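Long-range contact in DNA polymerase (Pyrobaculum calidifontis, PDB 5MDN), which probably catalyses template-directed DNA synthesis, adding deoxyribonucleotides to a growing strand with release of diphosphate, as a family B polymerase: residues G26-F38 and L141-A153. Residues are numbered along the deposited sequence; the frame is centred on the assembly and turned at random.
Sequences GEGRRVVLVDRRF and LGPLPLYEVVEWA
Strands 30-35 and 144-153 run side by side as the one parallel pairing in the five-stranded mixed sheet that also holds strand 5-12, whose Asp7 binds magnesium. Four backbone hydrogen bonds join them: Val32 N to Pro145 O, Tyr147 N to Val32 O, Val34 N to Tyr147 O and, almost straight at 176°, Val149 N to Val34 O (2.9 Å). On the face bearing Val32 and Val34, Leu146 reaches between the two valines, its CD1 lying 3.8 Å from Val32 CG1 and 3.7 Å from Val34 CB; chi1 of -178°, with CG turned away from the backbone N, brings that branch across. On the other face Leu33, also touched by Phe3, sets CB against Val149 CG1 at 3.6 Å, CD1 against Tyr147 CB, and CD2 near Trp152 CH2 at 4.0 Å. Cutting Leu33 back to alanine would probably open a gap between Tyr147 and Trp152. Just past strand 30-35, extended Arg36 brings NH1 to Glu148 OE2 in a salt bridge whose hydrogen bond is weak and strongly bent (116°). Glu18 pairs with Arg36 and Arg136 with Glu148, so charges alternate across this part of the sheet, beside the apolar patch of Val32, Val34 and Leu146.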
# COMPACT_ATOMS: atom_id res chain seq x y z
N GLY A 26 -20.96 17.96 -13.69
CA GLY A 26 -21.01 19.23 -13.00
C GLY A 26 -22.30 19.50 -12.25
O GLY A 26 -22.30 20.30 -11.31
N GLU A 27 -23.39 18.84 -12.63
CA GLU A 27 -24.66 19.01 -11.95
C GLU A 27 -24.89 17.96 -10.87
O GLU A 27 -26.00 17.87 -10.33
CB GLU A 27 -25.81 19.00 -12.97
CG GLU A 27 -25.65 20.05 -14.06
CD GLU A 27 -26.87 20.17 -14.95
OE1 GLU A 27 -27.98 20.37 -14.41
OE2 GLU A 27 -26.72 20.08 -16.18
N GLY A 28 -23.88 17.17 -10.54
CA GLY A 28 -23.95 16.28 -9.40
C GLY A 28 -24.75 15.02 -9.60
O GLY A 28 -25.42 14.56 -8.67
N ARG A 29 -24.70 14.43 -10.79
CA ARG A 29 -25.37 13.17 -11.07
C ARG A 29 -24.40 12.22 -11.76
O ARG A 29 -23.53 12.64 -12.53
CB ARG A 29 -26.61 13.36 -11.95
CG ARG A 29 -26.35 14.23 -13.16
CD ARG A 29 -27.50 14.23 -14.15
NE ARG A 29 -27.02 14.59 -15.48
CZ ARG A 29 -27.49 14.08 -16.61
NH1 ARG A 29 -28.47 13.18 -16.58
NH2 ARG A 29 -26.98 14.46 -17.77
N ARG A 30 -24.56 10.93 -11.48
CA ARG A 30 -23.60 9.93 -11.91
C ARG A 30 -23.88 9.55 -13.36
O ARG A 30 -24.98 9.11 -13.69
CB ARG A 30 -23.65 8.70 -11.01
CG ARG A 30 -22.96 8.85 -9.66
CD ARG A 30 -23.75 9.74 -8.70
NE ARG A 30 -23.06 9.94 -7.43
CZ ARG A 30 -22.62 11.12 -6.99
NH1 ARG A 30 -22.81 12.21 -7.73
NH2 ARG A 30 -22.00 11.22 -5.83
N VAL A 31 -22.87 9.71 -14.22
CA VAL A 31 -23.00 9.46 -15.65
C VAL A 31 -21.82 8.60 -16.10
O VAL A 31 -20.91 8.30 -15.33
CB VAL A 31 -23.06 10.76 -16.48
CG1 VAL A 31 -24.20 11.65 -16.01
CG2 VAL A 31 -21.73 11.50 -16.40
N VAL A 32 -21.86 8.20 -17.37
CA VAL A 32 -20.81 7.38 -17.96
C VAL A 32 -20.47 7.95 -19.33
O VAL A 32 -21.37 8.20 -20.15
CB VAL A 32 -21.23 5.89 -18.06
CG1 VAL A 32 -22.61 5.75 -18.69
CG2 VAL A 32 -20.20 5.10 -18.85
N LEU A 33 -19.18 8.16 -19.58
CA LEU A 33 -18.68 8.67 -20.85
C LEU A 33 -18.05 7.53 -21.62
O LEU A 33 -17.36 6.68 -21.05
CB LEU A 33 -17.67 9.80 -20.63
CG LEU A 33 -18.22 11.23 -20.56
CD1 LEU A 33 -19.25 11.39 -19.46
CD2 LEU A 33 -17.08 12.23 -20.39
N VAL A 34 -18.28 7.51 -22.93
CA VAL A 34 -17.87 6.40 -23.77
C VAL A 34 -17.09 6.90 -24.99
O VAL A 34 -17.34 7.99 -25.50
CB VAL A 34 -19.10 5.56 -24.19
CG1 VAL A 34 -19.81 6.16 -25.40
CG2 VAL A 34 -18.70 4.13 -24.44
N ASP A 35 -16.12 6.09 -25.42
CA ASP A 35 -15.33 6.38 -26.61
C ASP A 35 -15.10 5.08 -27.36
O ASP A 35 -14.51 4.14 -26.81
CB ASP A 35 -13.99 7.03 -26.26
CG ASP A 35 -13.36 7.75 -27.44
OD1 ASP A 35 -13.68 7.40 -28.60
OD2 ASP A 35 -12.54 8.66 -27.22
N ARG A 36 -15.55 5.02 -28.61
CA ARG A 36 -15.37 3.85 -29.45
C ARG A 36 -14.22 3.99 -30.45
O ARG A 36 -13.83 3.00 -31.07
CB ARG A 36 -16.66 3.54 -30.21
CG ARG A 36 -17.88 3.43 -29.30
CD ARG A 36 -19.12 3.00 -30.07
NE ARG A 36 -20.29 2.93 -29.20
CZ ARG A 36 -21.02 3.98 -28.83
NH1 ARG A 36 -20.69 5.20 -29.24
NH2 ARG A 36 -22.06 3.82 -28.03
N ARG A 37 -13.69 5.20 -30.62
CA ARG A 37 -12.73 5.46 -31.69
C ARG A 37 -11.28 5.17 -31.30
O ARG A 37 -10.45 4.99 -32.20
CB ARG A 37 -12.88 6.92 -32.16
CG ARG A 37 -14.18 7.11 -32.92
CD ARG A 37 -14.35 8.49 -33.54
NE ARG A 37 -15.59 8.55 -34.31
CZ ARG A 37 -16.76 8.93 -33.82
NH1 ARG A 37 -16.86 9.31 -32.55
NH2 ARG A 37 -17.83 8.94 -34.59
N PHE A 38 -10.96 5.13 -30.01
CA PHE A 38 -9.60 4.81 -29.60
C PHE A 38 -9.31 3.32 -29.82
O PHE A 38 -10.20 2.48 -29.75
CB PHE A 38 -9.38 5.17 -28.13
CG PHE A 38 -7.95 5.11 -27.69
CD1 PHE A 38 -7.05 6.09 -28.07
CD2 PHE A 38 -7.49 4.06 -26.91
CE1 PHE A 38 -5.73 6.04 -27.67
CE2 PHE A 38 -6.17 4.00 -26.51
CZ PHE A 38 -5.29 4.99 -26.89
N LEU A 141 -27.32 4.17 -20.50
CA LEU A 141 -26.67 2.86 -20.50
C LEU A 141 -27.05 2.22 -19.17
O LEU A 141 -26.49 2.57 -18.13
CB LEU A 141 -25.16 2.97 -20.67
CG LEU A 141 -24.34 1.71 -20.34
CD1 LEU A 141 -24.81 0.52 -21.17
CD2 LEU A 141 -22.86 1.96 -20.54
N GLY A 142 -27.99 1.28 -19.21
CA GLY A 142 -28.60 0.80 -18.00
C GLY A 142 -29.36 1.92 -17.33
O GLY A 142 -30.18 2.61 -17.96
N PRO A 143 -29.11 2.15 -16.04
CA PRO A 143 -29.73 3.29 -15.35
C PRO A 143 -28.99 4.60 -15.55
O PRO A 143 -29.57 5.66 -15.28
CB PRO A 143 -29.72 2.87 -13.88
CG PRO A 143 -28.52 1.98 -13.77
CD PRO A 143 -28.34 1.30 -15.11
N LEU A 144 -27.74 4.57 -16.00
CA LEU A 144 -26.85 5.73 -16.08
C LEU A 144 -27.00 6.44 -17.41
O LEU A 144 -27.12 5.79 -18.46
CB LEU A 144 -25.39 5.30 -15.90
CG LEU A 144 -25.04 4.52 -14.64
CD1 LEU A 144 -23.66 3.89 -14.78
CD2 LEU A 144 -25.09 5.43 -13.42
N PRO A 145 -27.01 7.77 -17.40
CA PRO A 145 -26.95 8.53 -18.66
C PRO A 145 -25.62 8.28 -19.36
O PRO A 145 -24.55 8.41 -18.77
CB PRO A 145 -27.09 9.99 -18.21
CG PRO A 145 -27.72 9.93 -16.85
CD PRO A 145 -27.24 8.65 -16.23
N LEU A 146 -25.70 7.93 -20.64
CA LEU A 146 -24.52 7.69 -21.46
C LEU A 146 -24.19 8.92 -22.30
O LEU A 146 -25.08 9.67 -22.72
CB LEU A 146 -24.74 6.48 -22.37
CG LEU A 146 -23.59 6.03 -23.28
CD1 LEU A 146 -22.38 5.62 -22.46
CD2 LEU A 146 -24.04 4.90 -24.19
N TYR A 147 -22.90 9.11 -22.54
CA TYR A 147 -22.40 10.25 -23.31
C TYR A 147 -21.30 9.77 -24.25
O TYR A 147 -20.38 9.08 -23.81
CB TYR A 147 -21.84 11.35 -22.40
CG TYR A 147 -22.88 12.21 -21.71
CD1 TYR A 147 -23.60 11.74 -20.62
CD2 TYR A 147 -23.12 13.51 -22.14
CE1 TYR A 147 -24.54 12.53 -19.99
CE2 TYR A 147 -24.05 14.31 -21.52
CZ TYR A 147 -24.76 13.82 -20.44
OH TYR A 147 -25.69 14.61 -19.82
N GLU A 148 -21.40 10.13 -25.52
CA GLU A 148 -20.33 9.89 -26.48
C GLU A 148 -19.35 11.05 -26.40
O GLU A 148 -19.72 12.20 -26.64
CB GLU A 148 -20.86 9.76 -27.90
CG GLU A 148 -21.37 8.39 -28.30
CD GLU A 148 -21.74 8.33 -29.77
OE1 GLU A 148 -22.01 9.40 -30.36
OE2 GLU A 148 -21.75 7.21 -30.33
N VAL A 149 -18.09 10.75 -26.08
CA VAL A 149 -17.09 11.80 -25.96
C VAL A 149 -16.67 12.24 -27.35
O VAL A 149 -16.46 11.42 -28.25
CB VAL A 149 -15.88 11.32 -25.12
CG1 VAL A 149 -16.36 10.71 -23.81
CG2 VAL A 149 -15.02 10.34 -25.88
N VAL A 150 -16.62 13.55 -27.56
CA VAL A 150 -16.08 14.10 -28.80
C VAL A 150 -14.60 14.40 -28.66
O VAL A 150 -13.78 13.97 -29.48
CB VAL A 150 -16.88 15.35 -29.22
CG1 VAL A 150 -16.40 15.85 -30.57
CG2 VAL A 150 -18.37 15.03 -29.26
N GLU A 151 -14.22 15.16 -27.63
CA GLU A 151 -12.82 15.49 -27.41
C GLU A 151 -12.62 15.84 -25.94
O GLU A 151 -13.44 16.56 -25.35
CB GLU A 151 -12.38 16.65 -28.30
CG GLU A 151 -10.90 16.95 -28.25
CD GLU A 151 -10.50 18.10 -29.15
OE1 GLU A 151 -11.34 19.00 -29.36
OE2 GLU A 151 -9.36 18.09 -29.66
N TRP A 152 -11.54 15.34 -25.36
CA TRP A 152 -11.14 15.71 -24.01
C TRP A 152 -10.30 16.98 -24.05
O TRP A 152 -9.34 17.09 -24.82
CB TRP A 152 -10.34 14.59 -23.35
CG TRP A 152 -11.15 13.36 -23.05
CD1 TRP A 152 -11.42 12.33 -23.90
CD2 TRP A 152 -11.76 13.02 -21.80
NE1 TRP A 152 -12.18 11.38 -23.26
CE2 TRP A 152 -12.40 11.78 -21.97
CE3 TRP A 152 -11.83 13.65 -20.55
CZ2 TRP A 152 -13.11 11.16 -20.95
CZ3 TRP A 152 -12.54 13.03 -19.54
CH2 TRP A 152 -13.16 11.80 -19.74
N ALA A 153 -10.66 17.95 -23.20
CA ALA A 153 -9.80 19.10 -22.96
C ALA A 153 -8.86 18.80 -21.80
O ALA A 153 -8.42 17.66 -21.63
CB ALA A 153 -10.63 20.35 -22.68